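Local coordinates for protein colicin-D (Escherichia coli, PDB 5ZNM) that kills Escherichia coli and closely related bacteria by inhibiting protein synthesis, its C-terminal domain being a tRNase that follows the central domain, at residues A[48-53]-A[127-132]; A[147-152]-A[180-185]; A[192-197]-A[211-216]; A[262-267]-A[275-280]. All blocks are in the same frame, centred on the assembly; numbering follows the deposited sequence.

Contact 1 (A[48-53]-A[127-132]); sequences LVLNNT and MFSLSA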
loop_
_atom_site.group_PDB
_atom_site.type_symbol
_atom_site.label_atom_id
_atom_site.label_comp_id
_atom_site.label_asym_id
_atom_site.label_seq_id
_atom_site.Cartn_x
_atom_site.Cartn_y
_atom_site.Cartn_z
ATOM N N LEU A 48 6.379 -14.395 -14.973
ATOM C CA LEU A 48 5.393 -13.435 -14.489
ATOM C C LEU A 48 4.781 -14.020 -13.230
ATOM O O LEU A 48 4.250 -15.135 -13.263
ATOM C CB LEU A 48 4.300 -13.181 -15.522
ATOM C CG LEU A 48 4.594 -12.315 -16.739
ATOM C CD1 LEU A 48 3.417 -12.457 -17.689
ATOM C CD2 LEU A 48 4.777 -10.859 -16.312
ATOM N N VAL A 49 4.850 -13.278 -12.127
ATOM C CA VAL A 49 4.393 -13.782 -10.839
ATOM C C VAL A 49 3.264 -12.902 -10.316
ATOM O O VAL A 49 3.375 -11.665 -10.303
ATOM C CB VAL A 49 5.542 -13.849 -9.816
ATOM C CG1 VAL A 49 5.053 -14.465 -8.481
ATOM C CG2 VAL A 49 6.720 -14.608 -10.400
ATOM N N LEU A 50 2.182 -13.554 -9.897
ATOM C CA LEU A 50 1.144 -12.985 -9.050
ATOM C C LEU A 50 1.432 -13.342 -7.597
ATOM O O LEU A 50 1.734 -14.499 -7.285
ATOM C CB LEU A 50 -0.231 -13.537 -9.434
ATOM C CG LEU A 50 -0.817 -13.145 -10.779
ATOM C CD1 LEU A 50 -1.889 -14.140 -11.205
ATOM C CD2 LEU A 50 -1.379 -11.725 -10.661
ATOM N N ASN A 51 1.327 -12.366 -6.708
ATOM C CA ASN A 51 1.412 -12.638 -5.283
ATOM C C ASN A 51 0.007 -12.722 -4.708
ATOM O O ASN A 51 -0.883 -11.973 -5.118
ATOM C CB ASN A 51 2.223 -11.558 -4.565
ATOM C CG ASN A 51 3.695 -11.629 -4.896
ATOM O OD1 ASN A 51 4.204 -12.689 -5.281
ATOM N ND2 ASN A 51 4.398 -10.500 -4.737
ATOM N N ASN A 52 -0.205 -13.632 -3.752
ATOM C CA ASN A 52 -1.504 -13.706 -3.097
ATOM C C ASN A 52 -1.596 -12.779 -1.877
ATOM O O ASN A 52 -2.225 -13.121 -0.880
ATOM C CB ASN A 52 -1.844 -15.153 -2.724
ATOM C CG ASN A 52 -2.440 -15.939 -3.896
ATOM O OD1 ASN A 52 -2.796 -17.116 -3.763
ATOM N ND2 ASN A 52 -2.553 -15.293 -5.040
ATOM N N THR A 53 -0.963 -11.614 -1.947
ATOM C CA THR A 53 -1.197 -10.527 -1.003
ATOM C C THR A 53 -2.634 -10.028 -1.123
ATOM O O THR A 53 -3.029 -9.510 -2.168
ATOM C CB THR A 53 -0.222 -9.395 -1.320
ATOM O OG1 THR A 53 1.094 -9.951 -1.477
ATOM C CG2 THR A 53 -0.227 -8.348 -0.206
ATOM N N MET A 127 1.848 -7.487 -16.536
ATOM C CA MET A 127 0.659 -8.064 -15.928
ATOM C C MET A 127 0.204 -7.137 -14.811
ATOM O O MET A 127 0.997 -6.788 -13.936
ATOM C CB MET A 127 0.954 -9.467 -15.382
ATOM C CG MET A 127 -0.229 -10.156 -14.719
ATOM S SD MET A 127 0.160 -11.879 -14.293
ATOM C CE MET A 127 1.514 -11.616 -13.157
ATOM N N PHE A 128 -1.055 -6.726 -14.869
ATOM C CA PHE A 128 -1.639 -5.798 -13.908
ATOM C C PHE A 128 -2.858 -6.454 -13.281
ATOM O O PHE A 128 -3.659 -7.076 -13.984
ATOM C CB PHE A 128 -2.041 -4.484 -14.597
ATOM C CG PHE A 128 -2.536 -3.425 -13.648
ATOM C CD1 PHE A 128 -1.650 -2.719 -12.847
ATOM C CD2 PHE A 128 -3.886 -3.136 -13.554
ATOM C CE1 PHE A 128 -2.109 -1.740 -11.965
ATOM C CE2 PHE A 128 -4.347 -2.155 -12.672
ATOM C CZ PHE A 128 -3.459 -1.464 -11.881
ATOM N N SER A 129 -2.999 -6.341 -11.961
ATOM C CA SER A 129 -4.070 -7.077 -11.299
ATOM C C SER A 129 -4.600 -6.288 -10.115
ATOM O O SER A 129 -3.860 -5.550 -9.457
ATOM C CB SER A 129 -3.611 -8.464 -10.829
ATOM O OG SER A 129 -2.509 -8.341 -9.950
ATOM N N LEU A 130 -5.897 -6.451 -9.859
ATOM C CA LEU A 130 -6.566 -5.780 -8.751
ATOM C C LEU A 130 -7.847 -6.532 -8.449
ATOM O O LEU A 130 -8.277 -7.390 -9.220
ATOM C CB LEU A 130 -6.882 -4.312 -9.058
ATOM C CG LEU A 130 -7.392 -3.830 -10.426
ATOM C CD1 LEU A 130 -8.353 -4.757 -11.097
ATOM C CD2 LEU A 130 -8.044 -2.462 -10.272
ATOM N N SER A 131 -8.478 -6.166 -7.335
ATOM C CA SER A 131 -9.692 -6.857 -6.919
ATOM C C SER A 131 -10.768 -6.755 -7.990
ATOM O O SER A 131 -11.028 -5.676 -8.539
ATOM C CB SER A 131 -10.201 -6.288 -5.601
ATOM O OG SER A 131 -9.327 -6.662 -4.544
ATOM N N ALA A 132 -11.386 -7.890 -8.295
ATOM C CA ALA A 132 -12.370 -7.930 -9.367
ATOM C C ALA A 132 -13.708 -7.372 -8.922
ATOM O O ALA A 132 -14.469 -6.867 -9.751
ATOM C CB ALA A 132 -12.558 -9.363 -9.863
#
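M127 reaches toward L48 and L50 with CG anti to its backbone N (chi1 180°), runs on extended, and then bends at the sulfur (chi3 61°), which swings the methyl CE in under the backbone of V49. There CE lies 3.4 Å from V49 O and 3.7 Å from L50 CG. The leucine meets the methionine chain at about a right angle, and M127 SD sits 3.9 Å from L50 CD2. On the L48 side the fit is slacker, with L48 CB 4.0 Å from M127 CE. S129 turns its hydroxyl the same way, and OG comes to 3.6 Å from L50 CD2.

The two strands belong to different sheets. Strand 49-51 pairs with 207-212, while 126-131 lies between 56-61 and 274-281, and their axes pass 8.8 Å apart at only 17°, so this is face-to-face packing of nearly aligned strands in a layered core. A polar tie between the sheets comes from N51 O, which bonds Q58. Between these two strands themselves the layers meet by van der Waals contact, mostly apolar, with the methyl also resting on V49 O; the flexible thioether of M127 lies between them under little directional constraint.

Contact 2 (A[147-152]-A[180-185]); sequences TSVNLP and VPVLNA
V149 and V182 bring their CG2 methyls together at 3.9 Å, the two side chains slanting across one another. Each has CG1 anti to the backbone N (chi1 179° in both), which leaves CG2 beside the N and aimed at the partner. A second apolar meeting lies further along, where L151 CD1 approaches V180 CG2 at 4.1 Å, again at a slant. V149 and V180 share one face of this short antiparallel ribbon, and S148 and P181 share the other.

The backbone frame is a hydrogen-bonded pair, V149 with V180, next to a non-hydrogen-bonded pair, S148 with P181. V180 N gives to V149 O at 2.8 Å, and V149 N returns the bond to V180 O at 2.9 Å. Two residues on, V182 N points almost straight at T147 O (3.0 Å, 175° at the hydrogen), although it sits well above that carbonyl's plane. A water donates to both T147 O and V182 O, bridging the two chains beside the V182-T147 bond; V182 O is 2.7 Å from it.

P181 and L183 make backbone bonds to I263, so they straddle that residue and tie this segment to strand 262-267. I263 also packs on V149 and V180, V182 leans on W265, and Y278 of strand 274-281 touches L151 and V180. At the far end L183 bridges F262 and I196, reaching strand 194-198.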
loop_
_atom_site.group_PDB
_atom_site.type_symbol
_atom_site.label_atom_id
_atom_site.label_comp_id
_atom_site.label_asym_id
_atom_site.label_seq_id
_atom_site.Cartn_x
_atom_site.Cartn_y
_atom_site.Cartn_z
ATOM N N THR A 147 -17.752 -19.771 -13.816
ATOM C CA THR A 147 -16.724 -19.991 -14.818
ATOM C C THR A 147 -16.436 -18.747 -15.646
ATOM O O THR A 147 -15.452 -18.727 -16.382
ATOM C CB THR A 147 -17.145 -21.131 -15.744
ATOM O OG1 THR A 147 -18.412 -20.790 -16.304
ATOM C CG2 THR A 147 -17.285 -22.419 -14.942
ATOM N N SER A 148 -17.276 -17.720 -15.563
ATOM C CA SER A 148 -16.938 -16.436 -16.156
ATOM C C SER A 148 -17.697 -15.349 -15.412
ATOM O O SER A 148 -18.625 -15.617 -14.647
ATOM C CB SER A 148 -17.236 -16.403 -17.668
ATOM O OG SER A 148 -18.613 -16.600 -17.933
ATOM N N VAL A 149 -17.268 -14.110 -15.629
ATOM C CA VAL A 149 -17.859 -12.939 -14.999
ATOM C C VAL A 149 -18.002 -11.869 -16.069
ATOM O O VAL A 149 -17.060 -11.615 -16.825
ATOM C CB VAL A 149 -16.994 -12.417 -13.835
ATOM C CG1 VAL A 149 -17.633 -11.179 -13.210
ATOM C CG2 VAL A 149 -16.751 -13.512 -12.802
ATOM N N ASN A 150 -19.171 -11.247 -16.145
ATOM C CA ASN A 150 -19.402 -10.193 -17.121
ATOM C C ASN A 150 -18.916 -8.865 -16.550
ATOM O O ASN A 150 -19.465 -8.370 -15.563
ATOM C CB ASN A 150 -20.880 -10.121 -17.497
ATOM C CG ASN A 150 -21.276 -11.161 -18.539
ATOM O OD1 ASN A 150 -20.498 -12.048 -18.892
ATOM N ND2 ASN A 150 -22.500 -11.056 -19.030
ATOM N N LEU A 151 -17.891 -8.289 -17.175
ATOM C CA LEU A 151 -17.444 -7.006 -16.679
ATOM C C LEU A 151 -17.861 -5.902 -17.630
ATOM O O LEU A 151 -17.771 -6.054 -18.855
ATOM C CB LEU A 151 -15.922 -6.952 -16.499
ATOM C CG LEU A 151 -15.335 -7.901 -15.459
ATOM C CD1 LEU A 151 -13.850 -7.600 -15.251
ATOM C CD2 LEU A 151 -16.098 -7.793 -14.157
ATOM N N PRO A 152 -18.291 -4.772 -17.083
ATOM C CA PRO A 152 -18.652 -3.658 -17.932
ATOM C C PRO A 152 -17.435 -2.967 -18.547
ATOM O O PRO A 152 -17.574 -2.254 -19.552
ATOM C CB PRO A 152 -19.429 -2.753 -16.954
ATOM C CG PRO A 152 -18.879 -2.942 -15.727
ATOM C CD PRO A 152 -18.489 -4.417 -15.668
ATOM N N VAL A 180 -15.507 -12.543 -19.003
ATOM C CA VAL A 180 -14.110 -12.720 -18.628
ATOM C C VAL A 180 -13.991 -14.099 -18.003
ATOM O O VAL A 180 -14.749 -14.413 -17.088
ATOM C CB VAL A 180 -13.639 -11.636 -17.639
ATOM C CG1 VAL A 180 -12.268 -11.950 -17.092
ATOM C CG2 VAL A 180 -13.640 -10.255 -18.322
ATOM N N PRO A 181 -13.067 -14.957 -18.448
ATOM C CA PRO A 181 -13.001 -16.321 -17.897
ATOM C C PRO A 181 -12.394 -16.367 -16.497
ATOM O O PRO A 181 -11.417 -15.676 -16.203
ATOM C CB PRO A 181 -12.100 -17.055 -18.894
ATOM C CG PRO A 181 -11.172 -15.979 -19.383
ATOM C CD PRO A 181 -12.053 -14.743 -19.498
ATOM N N VAL A 182 -12.951 -17.240 -15.656
ATOM C CA VAL A 182 -12.383 -17.561 -14.346
ATOM C C VAL A 182 -11.490 -18.790 -14.469
ATOM O O VAL A 182 -11.915 -19.837 -14.978
ATOM C CB VAL A 182 -13.492 -17.798 -13.309
ATOM C CG1 VAL A 182 -12.881 -18.168 -11.944
ATOM C CG2 VAL A 182 -14.381 -16.566 -13.201
ATOM N N LEU A 183 -10.256 -18.674 -13.987
ATOM C CA LEU A 183 -9.269 -19.735 -14.095
ATOM C C LEU A 183 -8.900 -20.272 -12.717
ATOM O O LEU A 183 -8.986 -19.560 -11.716
ATOM C CB LEU A 183 -8.024 -19.231 -14.814
ATOM C CG LEU A 183 -8.327 -18.596 -16.174
ATOM C CD1 LEU A 183 -7.054 -18.150 -16.851
ATOM C CD2 LEU A 183 -9.071 -19.584 -17.041
ATOM N N ASN A 184 -8.496 -21.540 -12.670
ATOM C CA ASN A 184 -8.024 -22.184 -11.447
ATOM C C ASN A 184 -6.534 -22.481 -11.564
ATOM O O ASN A 184 -6.072 -22.987 -12.595
ATOM C CB ASN A 184 -8.775 -23.494 -11.171
ATOM C CG ASN A 184 -10.259 -23.290 -10.936
ATOM O OD1 ASN A 184 -11.094 -24.061 -11.430
ATOM N ND2 ASN A 184 -10.599 -22.262 -10.180
ATOM N N ALA A 185 -5.783 -22.182 -10.506
ATOM C CA ALA A 185 -4.352 -22.446 -10.504
ATOM C C ALA A 185 -4.076 -23.874 -10.043
ATOM O O ALA A 185 -4.836 -24.444 -9.260
ATOM C CB ALA A 185 -3.628 -21.450 -9.603
HETATM O O HOH W 1 -12.945 -20.618 -17.322
#

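Contact 3 (A[192-197]-A[211-216]); sequences GLDKIT and VNPVPQ
D194 and V211 form an antiparallel hydrogen-bonded pair at the heart of this contact. D194 N gives a nearly straight bond to V211 O (3.0 Å, 174°), lying in the carbonyl plane. The return bond from V211 N to D194 O is shorter, 2.8 Å, but its donor rises above the plane of that carbonyl. Their side chains leave from the same face, and the CB atoms of D194 and V211 come within 3.7 Å. I196 has CG1 anti to its carbonyl carbon (chi1 -72°), which carries CD1 over to V211 CG2 at 3.9 Å. Past the paired residues the proline ring of P213 takes over: its CG rests 3.3 Å from G192 O, its CB is 3.7 Å from D194 OD2, and its CD faces L193 CD2.

These residues sit at the open end of the beta hairpin made by strands 194-198 and 207-212, where the second strand leaves the sheet. The exit is shaped by an Asx turn, in which N212 OD1 accepts from V214 N at 3.1 Å.

Further out, D194 OD1 is held by a salt bridge to R187, N212 ND2 by a hydrogen bond to T232, and G192 O by one from the hydroxyl of Y30. L193 turns to helix 32-42, touching A38, V41 and M42, while backbone bonds from N212 to L50 and N52 add strand 49-51 to the sheet. V214, just beyond the turn, packs on A270 of the second subunit.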
loop_
_atom_site.group_PDB
_atom_site.type_symbol
_atom_site.label_atom_id
_atom_site.label_comp_id
_atom_site.label_asym_id
_atom_site.label_seq_id
_atom_site.Cartn_x
_atom_site.Cartn_y
_atom_site.Cartn_z
ATOM N N GLY A 192 5.744 -25.736 -4.147
ATOM C CA GLY A 192 4.807 -24.991 -3.328
ATOM C C GLY A 192 4.262 -23.735 -3.973
ATOM O O GLY A 192 3.640 -22.927 -3.281
ATOM N N LEU A 193 4.495 -23.534 -5.274
ATOM C CA LEU A 193 3.910 -22.442 -6.044
ATOM C C LEU A 193 2.681 -22.933 -6.798
ATOM O O LEU A 193 2.475 -24.135 -6.987
ATOM C CB LEU A 193 4.911 -21.863 -7.057
ATOM C CG LEU A 193 6.224 -21.292 -6.521
ATOM C CD1 LEU A 193 7.160 -20.937 -7.683
ATOM C CD2 LEU A 193 5.977 -20.084 -5.609
ATOM N N ASP A 194 1.868 -21.987 -7.249
ATOM C CA ASP A 194 0.746 -22.326 -8.106
ATOM C C ASP A 194 1.034 -21.867 -9.524
ATOM O O ASP A 194 1.908 -21.027 -9.767
ATOM C CB ASP A 194 -0.554 -21.703 -7.602
ATOM C CG ASP A 194 -0.957 -22.246 -6.251
ATOM O OD1 ASP A 194 -1.142 -23.482 -6.128
ATOM O OD2 ASP A 194 -1.069 -21.435 -5.310
ATOM N N LYS A 195 0.291 -22.434 -10.467
ATOM C CA LYS A 195 0.482 -22.077 -11.867
ATOM C C LYS A 195 -0.870 -21.884 -12.522
ATOM O O LYS A 195 -1.761 -22.727 -12.373
ATOM C CB LYS A 195 1.288 -23.154 -12.605
ATOM C CG LYS A 195 1.575 -22.844 -14.075
ATOM C CD LYS A 195 2.685 -23.760 -14.601
ATOM C CE LYS A 195 2.508 -24.111 -16.067
ATOM N NZ LYS A 195 3.669 -24.888 -16.595
ATOM N N ILE A 196 -1.008 -20.770 -13.235
ATOM C CA ILE A 196 -2.144 -20.499 -14.108
ATOM C C ILE A 196 -1.632 -20.508 -15.545
ATOM O O ILE A 196 -0.554 -19.975 -15.830
ATOM C CB ILE A 196 -2.799 -19.148 -13.743
ATOM C CG1 ILE A 196 -3.553 -19.280 -12.411
ATOM C CG2 ILE A 196 -3.727 -18.670 -14.834
ATOM C CD1 ILE A 196 -3.838 -17.931 -11.761
ATOM N N THR A 197 -2.368 -21.146 -16.447
ATOM C CA THR A 197 -1.950 -21.180 -17.845
ATOM C C THR A 197 -2.989 -20.490 -18.712
ATOM O O THR A 197 -4.190 -20.755 -18.583
ATOM C CB THR A 197 -1.717 -22.607 -18.330
ATOM O OG1 THR A 197 -2.919 -23.370 -18.173
ATOM C CG2 THR A 197 -0.579 -23.260 -17.540
ATOM N N VAL A 211 2.144 -18.233 -9.352
ATOM C CA VAL A 211 1.483 -17.596 -8.218
ATOM C C VAL A 211 2.269 -17.949 -6.970
ATOM O O VAL A 211 2.461 -19.134 -6.673
ATOM C CB VAL A 211 0.016 -18.030 -8.074
ATOM C CG1 VAL A 211 -0.639 -17.296 -6.928
ATOM C CG2 VAL A 211 -0.761 -17.766 -9.351
ATOM N N ASN A 212 2.743 -16.928 -6.254
ATOM C CA ASN A 212 3.335 -17.137 -4.943
ATOM C C ASN A 212 2.190 -17.123 -3.922
ATOM O O ASN A 212 1.618 -16.061 -3.694
ATOM C CB ASN A 212 4.363 -16.050 -4.633
ATOM C CG ASN A 212 5.104 -16.294 -3.328
ATOM O OD1 ASN A 212 4.705 -17.122 -2.492
ATOM N ND2 ASN A 212 6.177 -15.539 -3.130
ATOM N N PRO A 213 1.811 -18.241 -3.333
ATOM C CA PRO A 213 0.641 -18.248 -2.453
ATOM C C PRO A 213 0.885 -17.632 -1.087
ATOM O O PRO A 213 -0.081 -17.464 -0.343
ATOM C CB PRO A 213 0.297 -19.742 -2.329
ATOM C CG PRO A 213 1.542 -20.445 -2.579
ATOM C CD PRO A 213 2.400 -19.584 -3.466
ATOM N N VAL A 214 2.116 -17.274 -0.737
ATOM C CA VAL A 214 2.417 -16.663 0.554
ATOM C C VAL A 214 2.209 -15.159 0.426
ATOM O O VAL A 214 2.889 -14.524 -0.395
ATOM C CB VAL A 214 3.851 -16.971 0.998
ATOM C CG1 VAL A 214 4.102 -16.396 2.387
ATOM C CG2 VAL A 214 4.130 -18.483 0.973
ATOM N N PRO A 215 1.332 -14.546 1.231
ATOM C CA PRO A 215 1.210 -13.084 1.197
ATOM C C PRO A 215 2.568 -12.439 1.397
ATOM O O PRO A 215 3.385 -12.896 2.195
ATOM C CB PRO A 215 0.250 -12.773 2.354
ATOM C CG PRO A 215 -0.562 -14.071 2.513
ATOM C CD PRO A 215 0.447 -15.155 2.247
ATOM N N GLN A 216 2.831 -11.398 0.620
ATOM C CA GLN A 216 4.152 -10.807 0.670
ATOM C C GLN A 216 4.100 -9.358 0.204
ATOM O O GLN A 216 4.525 -9.046 -0.921
ATOM C CB GLN A 216 5.118 -11.608 -0.196
ATOM C CG GLN A 216 6.562 -11.519 0.236
ATOM C CD GLN A 216 7.377 -12.626 -0.404
ATOM O OE1 GLN A 216 7.771 -12.512 -1.561
ATOM N NE2 GLN A 216 7.592 -13.723 0.332
#

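Contact 4 (A[262-267]-A[275-280]); sequences FIYWRP and EAVYVM
W265 stands its indole up beside A276 and offers the six-membered ring as a shallow seat for the alanine methyl. A276 CB lies 3.8 Å from the ring centroid, 11° off the normal, a clear CH-pi contact. I263 closes in on the same methyl, its CG2 4.0 Å from A276 CB.

On the other face the bumps are valines. F262 has its CG between the backbone N and carbonyl carbon (chi1 64°), which tips the ring across to the partner strand; V279 CB then sits over its face, 3.8 Å from the centroid. V279 CG2 meets the rim of the Y264 ring near its plane. V277 wedges between Y264 and R266: its CB is 3.4 Å from Y264 CE1, while its CG2 lies over one face of the guanidinium, 3.3 Å from R266 NE.

At the guanidinium edge, R266 NE forms a short salt bridge to E275 OE2 (2.6 Å, 164°), which accepts with its anti lone pair. That oxygen also accepts from S55 N, and R266 NH2 gives to S56 O, so the ion pair is tied to the start of strand 56-61.

Six backbone bonds run the length of the pairing, from F262 N with V279 O to E275 N with R266 O. This is a classic antiparallel beta hairpin: 274-281 lies next to strand 126-131, and 262-267 ends the five-stranded sheet, its other edge bonded by P181 and L183 through I263.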
loop_
_atom_site.group_PDB
_atom_site.type_symbol
_atom_site.label_atom_id
_atom_site.label_comp_id
_atom_site.label_asym_id
_atom_site.label_seq_id
_atom_site.Cartn_x
_atom_site.Cartn_y
_atom_site.Cartn_z
ATOM N N PHE A 262 -8.206 -12.290 -17.249
ATOM C CA PHE A 262 -8.914 -13.380 -16.594
ATOM C C PHE A 262 -9.177 -12.994 -15.148
ATOM O O PHE A 262 -8.716 -11.959 -14.667
ATOM C CB PHE A 262 -8.120 -14.691 -16.677
ATOM C CG PHE A 262 -6.786 -14.663 -15.950
ATOM C CD1 PHE A 262 -5.640 -14.185 -16.582
ATOM C CD2 PHE A 262 -6.679 -15.152 -14.644
ATOM C CE1 PHE A 262 -4.418 -14.175 -15.936
ATOM C CE2 PHE A 262 -5.465 -15.145 -13.980
ATOM C CZ PHE A 262 -4.321 -14.653 -14.627
ATOM N N ILE A 263 -9.930 -13.846 -14.462
ATOM C CA ILE A 263 -10.166 -13.715 -13.030
ATOM C C ILE A 263 -9.694 -14.998 -12.355
ATOM O O ILE A 263 -9.851 -16.094 -12.911
ATOM C CB ILE A 263 -11.658 -13.429 -12.750
ATOM C CG1 ILE A 263 -11.996 -12.015 -13.244
ATOM C CG2 ILE A 263 -11.990 -13.576 -11.265
ATOM C CD1 ILE A 263 -13.468 -11.715 -13.315
ATOM N N TYR A 264 -9.048 -14.860 -11.197
ATOM C CA TYR A 264 -8.776 -16.015 -10.345
ATOM C C TYR A 264 -9.083 -15.629 -8.900
ATOM O O TYR A 264 -9.269 -14.450 -8.571
ATOM C CB TYR A 264 -7.334 -16.520 -10.503
ATOM C CG TYR A 264 -6.307 -15.797 -9.670
ATOM C CD1 TYR A 264 -6.001 -14.453 -9.901
ATOM C CD2 TYR A 264 -5.648 -16.446 -8.643
ATOM C CE1 TYR A 264 -5.059 -13.788 -9.130
ATOM C CE2 TYR A 264 -4.715 -15.788 -7.861
ATOM C CZ TYR A 264 -4.418 -14.467 -8.107
ATOM O OH TYR A 264 -3.484 -13.829 -7.312
ATOM N N TRP A 265 -9.149 -16.641 -8.032
ATOM C CA TRP A 265 -9.453 -16.440 -6.617
ATOM C C TRP A 265 -8.209 -16.658 -5.762
ATOM O O TRP A 265 -7.420 -17.563 -6.043
ATOM C CB TRP A 265 -10.540 -17.409 -6.153
ATOM C CG TRP A 265 -11.849 -17.201 -6.795
ATOM C CD1 TRP A 265 -12.297 -17.778 -7.951
ATOM C CD2 TRP A 265 -12.901 -16.357 -6.327
ATOM N NE1 TRP A 265 -13.565 -17.343 -8.229
ATOM C CE2 TRP A 265 -13.963 -16.472 -7.247
ATOM C CE3 TRP A 265 -13.052 -15.516 -5.213
ATOM C CZ2 TRP A 265 -15.158 -15.778 -7.097
ATOM C CZ3 TRP A 265 -14.244 -14.827 -5.059
ATOM C CH2 TRP A 265 -15.284 -14.963 -6.003
ATOM N N ARG A 266 -8.038 -15.843 -4.724
ATOM C CA ARG A 266 -7.019 -16.020 -3.699
ATOM C C ARG A 266 -7.669 -15.892 -2.333
ATOM O O ARG A 266 -8.776 -15.352 -2.212
ATOM C CB ARG A 266 -5.868 -15.000 -3.806
ATOM C CG ARG A 266 -6.287 -13.534 -3.647
ATOM C CD ARG A 266 -5.085 -12.567 -3.882
ATOM N NE ARG A 266 -5.528 -11.182 -3.979
ATOM C CZ ARG A 266 -4.915 -10.241 -4.696
ATOM N NH1 ARG A 266 -3.815 -10.530 -5.380
ATOM N NH2 ARG A 266 -5.417 -9.014 -4.744
ATOM N N PRO A 267 -7.018 -16.392 -1.281
ATOM C CA PRO A 267 -7.578 -16.208 0.063
ATOM C C PRO A 267 -7.711 -14.730 0.396
ATOM O O PRO A 267 -6.955 -13.881 -0.097
ATOM C CB PRO A 267 -6.566 -16.909 0.979
ATOM C CG PRO A 267 -5.884 -17.929 0.107
ATOM C CD PRO A 267 -5.807 -17.235 -1.261
ATOM N N GLU A 275 -11.271 -13.967 -2.298
ATOM C CA GLU A 275 -11.503 -12.731 -3.033
ATOM C C GLU A 275 -11.107 -12.922 -4.485
ATOM O O GLU A 275 -10.107 -13.584 -4.784
ATOM C CB GLU A 275 -10.722 -11.540 -2.441
ATOM C CG GLU A 275 -9.245 -11.756 -2.312
ATOM C CD GLU A 275 -8.506 -10.494 -1.862
ATOM O OE1 GLU A 275 -9.024 -9.751 -0.991
ATOM O OE2 GLU A 275 -7.401 -10.258 -2.377
ATOM N N ALA A 276 -11.907 -12.355 -5.381
ATOM C CA ALA A 276 -11.660 -12.470 -6.812
ATOM C C ALA A 276 -10.694 -11.376 -7.263
ATOM O O ALA A 276 -10.794 -10.224 -6.831
ATOM C CB ALA A 276 -12.970 -12.364 -7.596
ATOM N N VAL A 277 -9.759 -11.753 -8.129
ATOM C CA VAL A 277 -8.726 -10.866 -8.648
ATOM C C VAL A 277 -8.857 -10.829 -10.166
ATOM O O VAL A 277 -8.879 -11.880 -10.816
ATOM C CB VAL A 277 -7.323 -11.356 -8.242
ATOM C CG1 VAL A 277 -6.240 -10.379 -8.682
ATOM C CG2 VAL A 277 -7.246 -11.608 -6.745
ATOM N N TYR A 278 -8.923 -9.627 -10.729
ATOM C CA TYR A 278 -8.976 -9.436 -12.174
ATOM C C TYR A 278 -7.564 -9.147 -12.661
ATOM O O TYR A 278 -6.868 -8.309 -12.082
ATOM C CB TYR A 278 -9.942 -8.302 -12.529
ATOM C CG TYR A 278 -9.988 -7.939 -14.002
ATOM C CD1 TYR A 278 -10.289 -8.890 -14.973
ATOM C CD2 TYR A 278 -9.752 -6.633 -14.418
ATOM C CE1 TYR A 278 -10.343 -8.554 -16.314
ATOM C CE2 TYR A 278 -9.796 -6.285 -15.776
ATOM C CZ TYR A 278 -10.092 -7.252 -16.710
ATOM O OH TYR A 278 -10.144 -6.917 -18.039
ATOM N N VAL A 279 -7.129 -9.862 -13.697
ATOM C CA VAL A 279 -5.747 -9.831 -14.147
ATOM C C VAL A 279 -5.726 -9.495 -15.637
ATOM O O VAL A 279 -6.519 -10.039 -16.415
ATOM C CB VAL A 279 -5.047 -11.175 -13.866
ATOM C CG1 VAL A 279 -3.593 -11.116 -14.301
ATOM C CG2 VAL A 279 -5.153 -11.527 -12.368
ATOM N N MET A 280 -4.841 -8.580 -16.027
ATOM C CA MET A 280 -4.762 -8.092 -17.404
ATOM C C MET A 280 -3.328 -8.217 -17.883
ATOM O O MET A 280 -2.394 -7.890 -17.147
ATOM C CB MET A 280 -5.204 -6.614 -17.520
ATOM C CG MET A 280 -6.637 -6.333 -17.128
ATOM S SD MET A 280 -6.876 -4.677 -16.449
ATOM C CE MET A 280 -6.732 -4.940 -14.683
#

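Overall arrangement
From the N terminus, contact 1 closes a long loop by stacking strand 49-51, in the mixed sheet, on strand 126-131, in the five-stranded one. Contact 2 then closes the excursion between 147-152 and 180-185, contact 3 a hairpin in the mixed sheet, and contact 4 the hairpin of 262-267 and 274-281. All four are in series; none nests or crosses. In space they interlock: contact 3 extends the sheet of contact 1 through L50 and N212, and contact 4 extends its other layer through F128 and L130. The centres of contacts 2 and 4 are about 8 Å apart and backbone bonds join them, while I196 of contact 3 packs on F262 and Y264.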